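Long-range contact in putative acyl-CoA dehydrogenase (Burkholderia xenovorans, PDB 5JSC), which belongs to the acyl-CoA dehydrogenase family of flavoproteins and carries bound flavin-adenine dinucleotide: residues C[155-169]-C[191-205]. Sequence-based numbering, arbitrary orientation.
Sequences VAAMTLSAREDGDAY and ARTGEAPGARGISAF
One face of the Y169 ring receives F205, whose CZ lies 3.7 Å from Y169 CG, while E164 CG covers the opposite face near the rim; two waters sit at the edge, one of them hydrogen-bonded to Y169 OH and donating to E195 OE1. The ring planes are inclined at 57°, an oblique pairing. A162 CB touches F205 CE1 (3.9 Å), A191 CB and T193 CG2.

The R192 guanidinium is held by its edge: NE and NH2 both donate to M158 O (3.0 and 2.9 Å), NH2 also to A156 O (2.8 Å), and NH1 to G198 O. These acceptors lie near its plane, which fixes the group's rotation. CG stands anti to the backbone N (chi1 -180°) and the chain bends at chi3, turning the guanidinium onto the carbonyls of A156 and M158. M158 meets I202 tip to tip, CE to CD1 at 3.7 Å.

Backbone evidence for pairing is one bridge, S161 with R192: R192 N to L160 O (2.7 Å, 174°) and A162 N to R192 O. Beyond it, a water donates to A162 O and T193 O. The bridge joins strand 161-165 of the antiparallel sheet to strand 186-192 of the mixed sheet, and the arginine ties the lead-in to 161-165 to loop 193-201, within the beta-rich middle domain characteristic of acyl-CoA dehydrogenases.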
loop_
_atom_site.group_PDB
_atom_site.type_symbol
_atom_site.label_atom_id
_atom_site.label_comp_id
_atom_site.label_asym_id
_atom_site.label_seq_id
_atom_site.Cartn_x
_atom_site.Cartn_y
_atom_site.Cartn_z
ATOM N N VAL C 155 -29.275 -1.179 6.009
ATOM C CA VAL C 155 -30.574 -1.211 5.341
ATOM C C VAL C 155 -31.601 -1.946 6.182
ATOM O O VAL C 155 -32.785 -1.576 6.218
ATOM C CB VAL C 155 -30.424 -1.880 3.960
ATOM C CG1 VAL C 155 -31.776 -2.094 3.308
ATOM C CG2 VAL C 155 -29.528 -1.065 3.079
ATOM N N ALA C 156 -31.176 -3.024 6.844
ATOM C CA ALA C 156 -32.118 -3.848 7.584
ATOM C C ALA C 156 -32.794 -3.080 8.701
ATOM O O ALA C 156 -33.852 -3.508 9.168
ATOM C CB ALA C 156 -31.418 -5.080 8.162
ATOM N N ALA C 157 -32.212 -1.961 9.142
ATOM C CA ALA C 157 -32.764 -1.170 10.231
ATOM C C ALA C 157 -33.427 0.122 9.756
ATOM O O ALA C 157 -33.591 1.049 10.556
ATOM C CB ALA C 157 -31.671 -0.855 11.253
ATOM N N MET C 158 -33.812 0.207 8.482
ATOM C CA MET C 158 -34.473 1.409 7.986
ATOM C C MET C 158 -35.723 1.708 8.806
ATOM O O MET C 158 -36.344 0.807 9.379
ATOM C CB MET C 158 -34.839 1.248 6.509
ATOM C CG MET C 158 -35.972 0.261 6.267
ATOM S SD MET C 158 -36.477 0.217 4.536
ATOM C CE MET C 158 -35.016 -0.517 3.811
ATOM N N THR C 159 -36.100 2.993 8.858
ATOM C CA THR C 159 -37.227 3.414 9.684
ATOM C C THR C 159 -38.365 4.089 8.931
ATOM O O THR C 159 -39.383 4.405 9.560
ATOM C CB THR C 159 -36.763 4.357 10.804
ATOM O OG1 THR C 159 -36.222 5.559 10.241
ATOM C CG2 THR C 159 -35.717 3.679 11.660
ATOM N N LEU C 160 -38.247 4.322 7.620
ATOM C CA LEU C 160 -39.417 4.793 6.885
ATOM C C LEU C 160 -40.542 3.783 7.064
ATOM O O LEU C 160 -40.358 2.591 6.808
ATOM C CB LEU C 160 -39.097 4.985 5.400
ATOM C CG LEU C 160 -40.322 5.359 4.557
ATOM C CD1 LEU C 160 -40.654 6.806 4.749
ATOM C CD2 LEU C 160 -40.101 5.078 3.086
ATOM N N SER C 161 -41.684 4.241 7.560
ATOM C CA SER C 161 -42.774 3.338 7.901
ATOM C C SER C 161 -43.841 3.307 6.811
ATOM O O SER C 161 -44.111 4.307 6.142
ATOM C CB SER C 161 -43.417 3.735 9.233
ATOM O OG SER C 161 -43.928 5.055 9.181
ATOM N N ALA C 162 -44.448 2.138 6.640
ATOM C CA ALA C 162 -45.587 1.970 5.744
ATOM C C ALA C 162 -46.682 1.277 6.539
ATOM O O ALA C 162 -46.563 0.092 6.864
ATOM C CB ALA C 162 -45.211 1.172 4.495
ATOM N N ARG C 163 -47.737 2.018 6.852
ATOM C CA ARG C 163 -48.834 1.548 7.688
ATOM C C ARG C 163 -50.036 1.212 6.818
ATOM O O ARG C 163 -50.454 2.026 5.992
ATOM C CB ARG C 163 -49.209 2.617 8.716
ATOM C CG ARG C 163 -50.482 2.352 9.482
ATOM C CD ARG C 163 -50.730 3.447 10.515
ATOM N NE ARG C 163 -50.789 4.791 9.934
ATOM C CZ ARG C 163 -51.902 5.358 9.475
ATOM N NH1 ARG C 163 -53.050 4.696 9.514
ATOM N NH2 ARG C 163 -51.870 6.586 8.973
ATOM N N GLU C 164 -50.600 0.026 7.016
ATOM C CA GLU C 164 -51.743 -0.389 6.215
ATOM C C GLU C 164 -53.001 0.347 6.668
ATOM O O GLU C 164 -53.333 0.355 7.859
ATOM C CB GLU C 164 -51.928 -1.901 6.322
ATOM C CG GLU C 164 -52.785 -2.512 5.228
ATOM C CD GLU C 164 -52.724 -4.028 5.230
ATOM O OE1 GLU C 164 -52.133 -4.594 6.177
ATOM O OE2 GLU C 164 -53.257 -4.650 4.286
ATOM N N ASP C 165 -53.700 0.978 5.716
ATOM C CA ASP C 165 -54.957 1.687 5.989
ATOM C C ASP C 165 -55.927 1.400 4.843
ATOM O O ASP C 165 -55.932 2.103 3.829
ATOM C CB ASP C 165 -54.737 3.186 6.164
ATOM C CG ASP C 165 -56.040 3.944 6.378
ATOM O OD1 ASP C 165 -56.967 3.380 7.003
ATOM O OD2 ASP C 165 -56.144 5.101 5.919
ATOM N N GLY C 166 -56.758 0.382 5.021
ATOM C CA GLY C 166 -57.688 0.020 3.964
ATOM C C GLY C 166 -56.941 -0.599 2.799
ATOM O O GLY C 166 -56.167 -1.548 2.966
ATOM N N ASP C 167 -57.157 -0.059 1.602
ATOM C CA ASP C 167 -56.499 -0.558 0.402
ATOM C C ASP C 167 -55.222 0.202 0.071
ATOM O O ASP C 167 -54.705 0.075 -1.044
ATOM C CB ASP C 167 -57.465 -0.517 -0.791
ATOM C CG ASP C 167 -57.782 0.900 -1.252
ATOM O OD1 ASP C 167 -57.588 1.857 -0.474
ATOM O OD2 ASP C 167 -58.242 1.049 -2.407
ATOM N N ALA C 168 -54.703 0.987 1.008
ATOM C CA ALA C 168 -53.477 1.730 0.788
ATOM C C ALA C 168 -52.524 1.521 1.954
ATOM O O ALA C 168 -52.899 1.024 3.019
ATOM C CB ALA C 168 -53.748 3.229 0.601
ATOM N N TYR C 169 -51.273 1.886 1.718
ATOM C CA TYR C 169 -50.278 2.042 2.764
ATOM C C TYR C 169 -49.980 3.522 2.917
ATOM O O TYR C 169 -49.976 4.266 1.930
ATOM C CB TYR C 169 -48.995 1.282 2.437
ATOM C CG TYR C 169 -49.095 -0.208 2.663
ATOM C CD1 TYR C 169 -49.642 -1.044 1.694
ATOM C CD2 TYR C 169 -48.638 -0.780 3.844
ATOM C CE1 TYR C 169 -49.729 -2.406 1.898
ATOM C CE2 TYR C 169 -48.720 -2.141 4.058
ATOM C CZ TYR C 169 -49.267 -2.949 3.084
ATOM O OH TYR C 169 -49.345 -4.307 3.289
ATOM N N ALA C 191 -39.786 0.344 2.494
ATOM C CA ALA C 191 -40.341 0.872 3.733
ATOM C C ALA C 191 -40.636 -0.274 4.684
ATOM O O ALA C 191 -40.861 -1.411 4.265
ATOM C CB ALA C 191 -41.628 1.679 3.475
ATOM N N ARG C 192 -40.653 0.041 5.980
ATOM C CA ARG C 192 -40.912 -0.976 6.996
ATOM C C ARG C 192 -42.415 -1.185 7.148
ATOM O O ARG C 192 -43.131 -0.296 7.621
ATOM C CB ARG C 192 -40.290 -0.590 8.334
ATOM C CG ARG C 192 -40.546 -1.639 9.417
ATOM C CD ARG C 192 -39.655 -1.423 10.652
ATOM N NE ARG C 192 -38.267 -1.292 10.222
ATOM C CZ ARG C 192 -37.489 -2.312 9.862
ATOM N NH1 ARG C 192 -37.936 -3.561 9.911
ATOM N NH2 ARG C 192 -36.256 -2.076 9.433
ATOM N N THR C 193 -42.888 -2.371 6.780
ATOM C CA THR C 193 -44.278 -2.747 6.996
ATOM C C THR C 193 -44.478 -3.604 8.240
ATOM O O THR C 193 -45.618 -3.743 8.696
ATOM C CB THR C 193 -44.827 -3.481 5.762
ATOM O OG1 THR C 193 -43.866 -4.445 5.312
ATOM C CG2 THR C 193 -45.107 -2.498 4.641
ATOM N N GLY C 194 -43.415 -4.186 8.792
ATOM C CA GLY C 194 -43.462 -4.742 10.133
ATOM C C GLY C 194 -43.841 -6.199 10.264
ATOM O O GLY C 194 -44.220 -6.622 11.362
ATOM N N GLU C 195 -43.747 -6.989 9.192
ATOM C CA GLU C 195 -44.148 -8.395 9.274
ATOM C C GLU C 195 -43.330 -9.157 10.304
ATOM O O GLU C 195 -43.828 -10.108 10.924
ATOM C CB GLU C 195 -44.003 -9.062 7.908
ATOM C CG GLU C 195 -45.132 -8.765 6.936
ATOM C CD GLU C 195 -45.129 -7.331 6.416
ATOM O OE1 GLU C 195 -46.187 -6.881 5.943
ATOM O OE2 GLU C 195 -44.076 -6.655 6.474
ATOM N N ALA C 196 -42.079 -8.757 10.483
ATOM C CA ALA C 196 -41.139 -9.394 11.394
ATOM C C ALA C 196 -39.986 -8.421 11.582
ATOM O O ALA C 196 -39.897 -7.423 10.859
ATOM C CB ALA C 196 -40.659 -10.749 10.839
ATOM N N PRO C 197 -39.107 -8.652 12.561
ATOM C CA PRO C 197 -38.072 -7.649 12.848
ATOM C C PRO C 197 -37.075 -7.463 11.715
ATOM O O PRO C 197 -36.820 -8.368 10.912
ATOM C CB PRO C 197 -37.375 -8.206 14.096
ATOM C CG PRO C 197 -38.412 -9.070 14.742
ATOM C CD PRO C 197 -39.159 -9.692 13.609
ATOM N N GLY C 198 -36.532 -6.250 11.651
ATOM C CA GLY C 198 -35.333 -6.007 10.855
ATOM C C GLY C 198 -35.537 -6.283 9.379
ATOM O O GLY C 198 -36.489 -5.800 8.757
ATOM N N ALA C 199 -34.621 -7.072 8.808
ATOM C CA ALA C 199 -34.634 -7.352 7.373
ATOM C C ALA C 199 -35.857 -8.138 6.918
ATOM O O ALA C 199 -36.074 -8.260 5.706
ATOM C CB ALA C 199 -33.371 -8.115 6.979
ATOM N N ARG C 200 -36.650 -8.685 7.832
ATOM C CA ARG C 200 -37.845 -9.427 7.455
ATOM C C ARG C 200 -39.117 -8.598 7.601
ATOM O O ARG C 200 -40.220 -9.155 7.533
ATOM C CB ARG C 200 -37.930 -10.719 8.271
ATOM C CG ARG C 200 -36.727 -11.632 8.028
ATOM C CD ARG C 200 -36.908 -13.033 8.602
ATOM N NE ARG C 200 -36.974 -13.027 10.059
ATOM C CZ ARG C 200 -38.030 -13.419 10.766
ATOM N NH1 ARG C 200 -39.120 -13.862 10.150
ATOM N NH2 ARG C 200 -37.994 -13.375 12.089
ATOM N N GLY C 201 -38.989 -7.282 7.771
ATOM C CA GLY C 201 -40.147 -6.421 7.926
ATOM C C GLY C 201 -40.271 -5.317 6.890
ATOM O O GLY C 201 -40.940 -4.313 7.134
ATOM N N ILE C 202 -39.657 -5.492 5.724
ATOM C CA ILE C 202 -39.564 -4.435 4.723
ATOM C C ILE C 202 -40.383 -4.835 3.504
ATOM O O ILE C 202 -40.387 -6.005 3.108
ATOM C CB ILE C 202 -38.089 -4.168 4.356
ATOM C CG1 ILE C 202 -37.342 -3.593 5.587
ATOM C CG2 ILE C 202 -37.959 -3.234 3.145
ATOM C CD1 ILE C 202 -35.822 -3.660 5.508
ATOM N N SER C 203 -41.070 -3.861 2.907
ATOM C CA SER C 203 -41.776 -4.063 1.649
ATOM C C SER C 203 -41.330 -3.003 0.653
ATOM O O SER C 203 -40.841 -1.937 1.031
ATOM C CB SER C 203 -43.303 -3.997 1.830
ATOM O OG SER C 203 -43.752 -5.013 2.718
ATOM N N ALA C 204 -41.504 -3.308 -0.634
ATOM C CA ALA C 204 -41.126 -2.419 -1.725
ATOM C C ALA C 204 -42.376 -1.883 -2.414
ATOM O O ALA C 204 -43.348 -2.618 -2.601
ATOM C CB ALA C 204 -40.256 -3.156 -2.743
ATOM N N PHE C 205 -42.344 -0.604 -2.811
ATOM C CA PHE C 205 -43.478 0.051 -3.463
ATOM C C PHE C 205 -43.008 0.866 -4.657
ATOM O O PHE C 205 -41.952 1.493 -4.595
ATOM C CB PHE C 205 -44.220 1.015 -2.512
ATOM C CG PHE C 205 -44.790 0.358 -1.292
ATOM C CD1 PHE C 205 -44.037 0.254 -0.122
ATOM C CD2 PHE C 205 -46.086 -0.147 -1.307
ATOM C CE1 PHE C 205 -44.566 -0.342 1.000
ATOM C CE2 PHE C 205 -46.618 -0.745 -0.177
ATOM C CZ PHE C 205 -45.862 -0.845 0.975
HETATM O O HOH W 1 -47.760 -2.193 7.819
HETATM O O HOH W 2 -48.049 -5.124 5.534
#